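PDB 4IQD: carboxyvinyl-carboxyphosphonate phosphorylmutase from Bacillus anthracis, which belongs to a family of TIM-barrel enzymes and, in this structure, holds pyruvic acid in a pocket of the barrel. Local coordinates for residues G57-A62 with Y242-L247; A119-E124 with P158-V163. All coordinates share one frame; numbering follows the deposited sequence.

Interaction 1 of 2, residues G57-A62 with Y242-L247; sequences GAAYTA and YPVTSL. With PYR (pyruvic acid), chain C.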
loop_
_atom_site.group_PDB
_atom_site.type_symbol
_atom_site.label_atom_id
_atom_site.label_comp_id
_atom_site.label_asym_id
_atom_site.label_seq_id
_atom_site.Cartn_x
_atom_site.Cartn_y
_atom_site.Cartn_z
ATOM N N GLY A 57 -1.555 -2.759 -13.017
ATOM C CA GLY A 57 -0.503 -3.705 -12.695
ATOM C C GLY A 57 0.764 -2.963 -12.331
ATOM O O GLY A 57 1.495 -3.356 -11.422
ATOM N N ALA A 58 1.007 -1.870 -13.044
ATOM C CA ALA A 58 2.187 -1.046 -12.830
ATOM C C ALA A 58 2.257 -0.550 -11.394
ATOM O O ALA A 58 3.236 -0.795 -10.690
ATOM C CB ALA A 58 2.190 0.126 -13.794
ATOM N N ALA A 59 1.208 0.143 -10.966
ATOM C CA ALA A 59 1.168 0.710 -9.624
ATOM C C ALA A 59 1.159 -0.375 -8.558
ATOM O O ALA A 59 1.807 -0.240 -7.518
ATOM C CB ALA A 59 -0.037 1.613 -9.469
ATOM N N TYR A 60 0.423 -1.451 -8.820
ATOM C CA TYR A 60 0.331 -2.541 -7.864
ATOM C C TYR A 60 1.699 -3.130 -7.594
ATOM O O TYR A 60 2.157 -3.164 -6.457
ATOM C CB TYR A 60 -0.598 -3.646 -8.357
ATOM C CG TYR A 60 -0.646 -4.817 -7.403
ATOM C CD1 TYR A 60 -1.078 -4.643 -6.096
ATOM C CD2 TYR A 60 -0.248 -6.086 -7.799
ATOM C CE1 TYR A 60 -1.120 -5.700 -5.210
ATOM C CE2 TYR A 60 -0.289 -7.153 -6.921
ATOM C CZ TYR A 60 -0.729 -6.954 -5.625
ATOM O OH TYR A 60 -0.774 -8.005 -4.733
ATOM N N THR A 61 2.349 -3.586 -8.654
ATOM C CA THR A 61 3.654 -4.210 -8.534
ATOM C C THR A 61 4.641 -3.256 -7.884
ATOM O O THR A 61 5.350 -3.631 -6.954
ATOM C CB THR A 61 4.182 -4.649 -9.902
ATOM O OG1 THR A 61 4.133 -3.541 -10.808
ATOM C CG2 THR A 61 3.331 -5.779 -10.452
ATOM N N ALA A 62 4.664 -2.018 -8.364
ATOM C CA ALA A 62 5.559 -1.009 -7.813
ATOM C C ALA A 62 5.341 -0.834 -6.313
ATOM O O ALA A 62 6.301 -0.643 -5.572
ATOM C CB ALA A 62 5.386 0.311 -8.538
ATOM N N TYR A 242 -6.158 7.429 -14.909
ATOM C CA TYR A 242 -4.938 8.035 -14.395
ATOM C C TYR A 242 -4.287 6.977 -13.508
ATOM O O TYR A 242 -4.364 7.048 -12.283
ATOM C CB TYR A 242 -5.266 9.308 -13.606
ATOM C CG TYR A 242 -6.129 10.292 -14.376
ATOM C CD1 TYR A 242 -5.560 11.339 -15.089
ATOM C CD2 TYR A 242 -7.514 10.167 -14.394
ATOM C CE1 TYR A 242 -6.343 12.234 -15.799
ATOM C CE2 TYR A 242 -8.304 11.056 -15.103
ATOM C CZ TYR A 242 -7.713 12.086 -15.801
ATOM O OH TYR A 242 -8.495 12.972 -16.504
ATOM N N PRO A 243 -3.646 5.983 -14.143
ATOM C CA PRO A 243 -3.316 4.675 -13.565
ATOM C C PRO A 243 -2.297 4.679 -12.436
ATOM O O PRO A 243 -2.483 3.964 -11.452
ATOM C CB PRO A 243 -2.730 3.903 -14.757
ATOM C CG PRO A 243 -3.138 4.659 -15.963
ATOM C CD PRO A 243 -3.194 6.082 -15.539
ATOM N N VAL A 244 -1.227 5.447 -12.582
ATOM C CA VAL A 244 -0.078 5.288 -11.699
ATOM C C VAL A 244 0.175 6.533 -10.850
ATOM O O VAL A 244 1.059 6.552 -9.993
ATOM C CB VAL A 244 1.172 4.941 -12.524
ATOM C CG1 VAL A 244 2.272 4.383 -11.641
ATOM C CG2 VAL A 244 0.816 3.928 -13.594
ATOM N N THR A 245 -0.630 7.559 -11.086
ATOM C CA THR A 245 -0.459 8.853 -10.447
ATOM C C THR A 245 -0.378 8.755 -8.925
ATOM O O THR A 245 0.464 9.397 -8.306
ATOM C CB THR A 245 -1.615 9.793 -10.814
ATOM O OG1 THR A 245 -1.925 9.651 -12.205
ATOM C CG2 THR A 245 -1.242 11.228 -10.523
ATOM N N SER A 246 -1.244 7.937 -8.336
ATOM C CA SER A 246 -1.301 7.796 -6.882
ATOM C C SER A 246 0.036 7.357 -6.292
ATOM O O SER A 246 0.448 7.848 -5.246
ATOM C CB SER A 246 -2.401 6.812 -6.475
ATOM O OG SER A 246 -2.089 5.496 -6.893
ATOM N N LEU A 247 0.715 6.442 -6.972
ATOM C CA LEU A 247 1.992 5.929 -6.490
ATOM C C LEU A 247 3.138 6.887 -6.798
ATOM O O LEU A 247 4.097 6.984 -6.031
ATOM C CB LEU A 247 2.272 4.543 -7.077
ATOM C CG LEU A 247 3.617 3.909 -6.715
ATOM C CD1 LEU A 247 3.435 2.474 -6.257
ATOM C CD2 LEU A 247 4.568 3.974 -7.900
HETATM C C PYR C . -0.746 0.812 -16.662
HETATM O O PYR C . -0.595 1.270 -15.445
HETATM O OXT PYR C . -1.623 -0.137 -16.886
HETATM C CA PYR C . 0.035 1.334 -17.694
HETATM O O3 PYR C . -0.024 0.828 -18.900
HETATM C CB PYR C . 0.949 2.495 -17.427
#
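Leu247 and Ala62 are the closest pair of side chains across the two segments: both methyls of the leucine reach the Ala62 methyl, CD1 at 3.7 Å from CB and CD2 at 3.8 Å. The same CD1 lies 3.4 Å from the backbone O of Ala59, a carbonyl oxygen that also pairs with the hydroxyl of Ser63. Leucine CG stands trans to the backbone N (chi1 177°), which carries the branch across to the helix. Val244 uses its two methyls on different alanines, CG1 facing Ala59 CB and CG2 lying 4.0 Å from Ala58 CB. The chains come within 5.2 Å at the CA atoms of Ala59 and Val244, a spacing consistent with the small alanine side chains on the helix.

In the TIM barrel, 57-62 follows strand 53-55, while 242-247 leaves the end of strand 239-242 and turns into helix 245-264; each segment thus begins a helix at the C-terminal ends of the strands, where barrels of this kind place their active sites. There, pyruvic acid lies against the contact. Its carboxylate atom O meets three carbons, Ala58 CB at 3.4 Å, Pro243 CB at 3.5 Å and Val244 CG2 at 3.5 Å, and Ser56 OG is hydrogen-bonded to the ligand.

Farther out, the Ser56 hydroxyl also pairs with Ala59 N. His37 belongs to the loop after the intervening strand 31-34; it touches Ala59 and its ND1 is hydrogen-bonded to Ser246 OG. Met40 of the second subunit packs on Ala62, and Gln275 of that subunit on Leu247.

Interaction 2 of 2, residues A119-E124 with P158-V163; sequences AAVQIE and PSLYIV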
loop_
_atom_site.group_PDB
_atom_site.type_symbol
_atom_site.label_atom_id
_atom_site.label_comp_id
_atom_site.label_asym_id
_atom_site.label_seq_id
_atom_site.Cartn_x
_atom_site.Cartn_y
_atom_site.Cartn_z
ATOM N N ALA A 119 -15.936 -4.738 -10.838
ATOM C CA ALA A 119 -16.938 -4.330 -11.817
ATOM C C ALA A 119 -16.513 -4.589 -13.262
ATOM O O ALA A 119 -17.348 -4.903 -14.105
ATOM C CB ALA A 119 -17.293 -2.867 -11.627
ATOM N N ALA A 120 -15.217 -4.453 -13.540
ATOM C CA ALA A 120 -14.696 -4.589 -14.901
ATOM C C ALA A 120 -13.235 -5.025 -14.916
ATOM O O ALA A 120 -12.505 -4.802 -13.956
ATOM C CB ALA A 120 -14.853 -3.281 -15.658
ATOM N N VAL A 121 -12.814 -5.643 -16.016
ATOM C CA VAL A 121 -11.426 -6.064 -16.173
ATOM C C VAL A 121 -10.856 -5.639 -17.517
ATOM O O VAL A 121 -11.570 -5.586 -18.519
ATOM C CB VAL A 121 -11.265 -7.591 -16.033
ATOM C CG1 VAL A 121 -11.465 -8.021 -14.584
ATOM C CG2 VAL A 121 -12.224 -8.325 -16.966
ATOM N N GLN A 122 -9.562 -5.338 -17.522
ATOM C CA GLN A 122 -8.860 -4.957 -18.738
ATOM C C GLN A 122 -7.882 -6.041 -19.143
ATOM O O GLN A 122 -6.955 -6.360 -18.403
ATOM C CB GLN A 122 -8.103 -3.650 -18.538
ATOM C CG GLN A 122 -7.102 -3.359 -19.639
ATOM C CD GLN A 122 -6.042 -2.366 -19.213
ATOM O OE1 GLN A 122 -6.349 -1.299 -18.686
ATOM N NE2 GLN A 122 -4.782 -2.717 -19.436
ATOM N N ILE A 123 -8.093 -6.597 -20.329
ATOM C CA ILE A 123 -7.239 -7.653 -20.845
ATOM C C ILE A 123 -6.606 -7.181 -22.152
ATOM O O ILE A 123 -7.226 -6.444 -22.915
ATOM C CB ILE A 123 -8.036 -8.961 -21.048
ATOM C CG1 ILE A 123 -7.110 -10.128 -21.387
ATOM C CG2 ILE A 123 -9.101 -8.796 -22.118
ATOM C CD1 ILE A 123 -7.856 -11.414 -21.640
ATOM N N GLU A 124 -5.364 -7.592 -22.397
ATOM C CA GLU A 124 -4.599 -7.072 -23.526
ATOM C C GLU A 124 -4.107 -8.155 -24.481
ATOM O O GLU A 124 -4.020 -9.328 -24.118
ATOM C CB GLU A 124 -3.414 -6.247 -23.022
ATOM C CG GLU A 124 -2.357 -7.048 -22.285
ATOM C CD GLU A 124 -1.392 -6.165 -21.515
ATOM O OE1 GLU A 124 -0.215 -6.551 -21.363
ATOM O OE2 GLU A 124 -1.813 -5.083 -21.055
ATOM N N PRO A 158 -20.475 -13.576 -17.126
ATOM C CA PRO A 158 -21.234 -12.663 -17.989
ATOM C C PRO A 158 -21.558 -11.347 -17.294
ATOM O O PRO A 158 -21.996 -10.403 -17.946
ATOM C CB PRO A 158 -22.528 -13.437 -18.273
ATOM C CG PRO A 158 -22.241 -14.856 -17.875
ATOM C CD PRO A 158 -21.270 -14.753 -16.747
ATOM N N SER A 159 -21.343 -11.287 -15.984
ATOM C CA SER A 159 -21.642 -10.088 -15.211
ATOM C C SER A 159 -20.447 -9.144 -15.174
ATOM O O SER A 159 -20.476 -8.119 -14.502
ATOM C CB SER A 159 -22.055 -10.467 -13.788
ATOM O OG SER A 159 -21.100 -11.330 -13.195
ATOM N N LEU A 160 -19.402 -9.498 -15.910
ATOM C CA LEU A 160 -18.158 -8.739 -15.898
ATOM C C LEU A 160 -18.019 -7.861 -17.139
ATOM O O LEU A 160 -18.019 -8.356 -18.264
ATOM C CB LEU A 160 -16.971 -9.696 -15.802
ATOM C CG LEU A 160 -15.791 -9.272 -14.930
ATOM C CD1 LEU A 160 -16.255 -8.907 -13.526
ATOM C CD2 LEU A 160 -14.770 -10.392 -14.876
ATOM N N TYR A 161 -17.901 -6.556 -16.921
ATOM C CA TYR A 161 -17.701 -5.603 -18.003
ATOM C C TYR A 161 -16.281 -5.770 -18.515
ATOM O O TYR A 161 -15.338 -5.826 -17.731
ATOM C CB TYR A 161 -17.918 -4.186 -17.476
ATOM C CG TYR A 161 -18.060 -3.109 -18.529
ATOM C CD1 TYR A 161 -19.308 -2.774 -19.045
ATOM C CD2 TYR A 161 -16.955 -2.401 -18.977
ATOM C CE1 TYR A 161 -19.446 -1.779 -19.993
ATOM C CE2 TYR A 161 -17.083 -1.403 -19.923
ATOM C CZ TYR A 161 -18.330 -1.096 -20.429
ATOM O OH TYR A 161 -18.458 -0.103 -21.369
ATOM N N ILE A 162 -16.120 -5.872 -19.828
ATOM C CA ILE A 162 -14.803 -6.139 -20.381
ATOM C C ILE A 162 -14.248 -4.982 -21.182
ATOM O O ILE A 162 -14.858 -4.536 -22.154
ATOM C CB ILE A 162 -14.807 -7.351 -21.309
ATOM C CG1 ILE A 162 -15.376 -8.574 -20.597
ATOM C CG2 ILE A 162 -13.399 -7.624 -21.794
ATOM C CD1 ILE A 162 -15.469 -9.786 -21.486
ATOM N N VAL A 163 -13.077 -4.510 -20.776
ATOM C CA VAL A 163 -12.327 -3.556 -21.573
ATOM C C VAL A 163 -11.153 -4.282 -22.218
ATOM O O VAL A 163 -10.385 -4.955 -21.535
ATOM C CB VAL A 163 -11.810 -2.385 -20.716
ATOM C CG1 VAL A 163 -10.895 -1.491 -21.533
ATOM C CG2 VAL A 163 -12.977 -1.591 -20.147
#
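A chi1 of -71° sets Val121 CG2 between its own backbone N and carbonyl carbon, and a chi1 of -141°, well off a staggered value, swings Leu160 toward it; the two side chains cross at about a right angle, with CG2 3.9 Å from Leu160 CD2. The Tyr161 ring carbon CD2 comes 4.0 Å from Ala120 CB, the ring tilted obliquely to that methyl.

The backbones pair as neighbouring parallel strands of the TIM barrel, joined through helix 143-156 as a beta-alpha-beta unit, and their short axes diverge by 28°. Val121 is bonded through both its backbone N and its O: its N gives to Tyr161 O at 3.1 Å and its O accepts from Val163 N at 2.9 Å. Ile123 N then donates to Val163 O at 3.1 Å, and Gln122 CA adds a CH contact to that same oxygen. The bond nearest the strand starts, Tyr161 N to Ala119 O, is weak at 3.3 Å.

Ala120, Gln122, Tyr161 and Val163 share the face that meets Leu93 and Phe193 of other barrel strands, while Val121 and Ile162 point to the other. Helix 14-26 covers the starting end of the former face, where Phe21 stacks edge-to-face with Tyr161. Farther along, Gln122 extends toward the ligand pocket, its OE1 hydrogen-bonded to the pocket residue Tyr54.

Both contacts belong to one TIM barrel, with centres 19 Å apart and nearest atoms about 7 Å apart, so they do not touch. Along the chain, 57-62 comes first, then 119-124 and 158-163, and 242-247 last; interaction 2 is thus a local pairing of successive strands, whereas interaction 1 brings together distant parts of the sequence. Interaction 2 lies in the barrel wall, and interaction 1 where the chain leaves the C-terminal ends of strands 53-55 and 239-242. They converge on the same pyruvic acid: Ala58, Pro243 and Val244 of interaction 1 line its pocket, and the nearest atoms of the Gln122 side chain of interaction 2 and the ligand are about 5 Å apart.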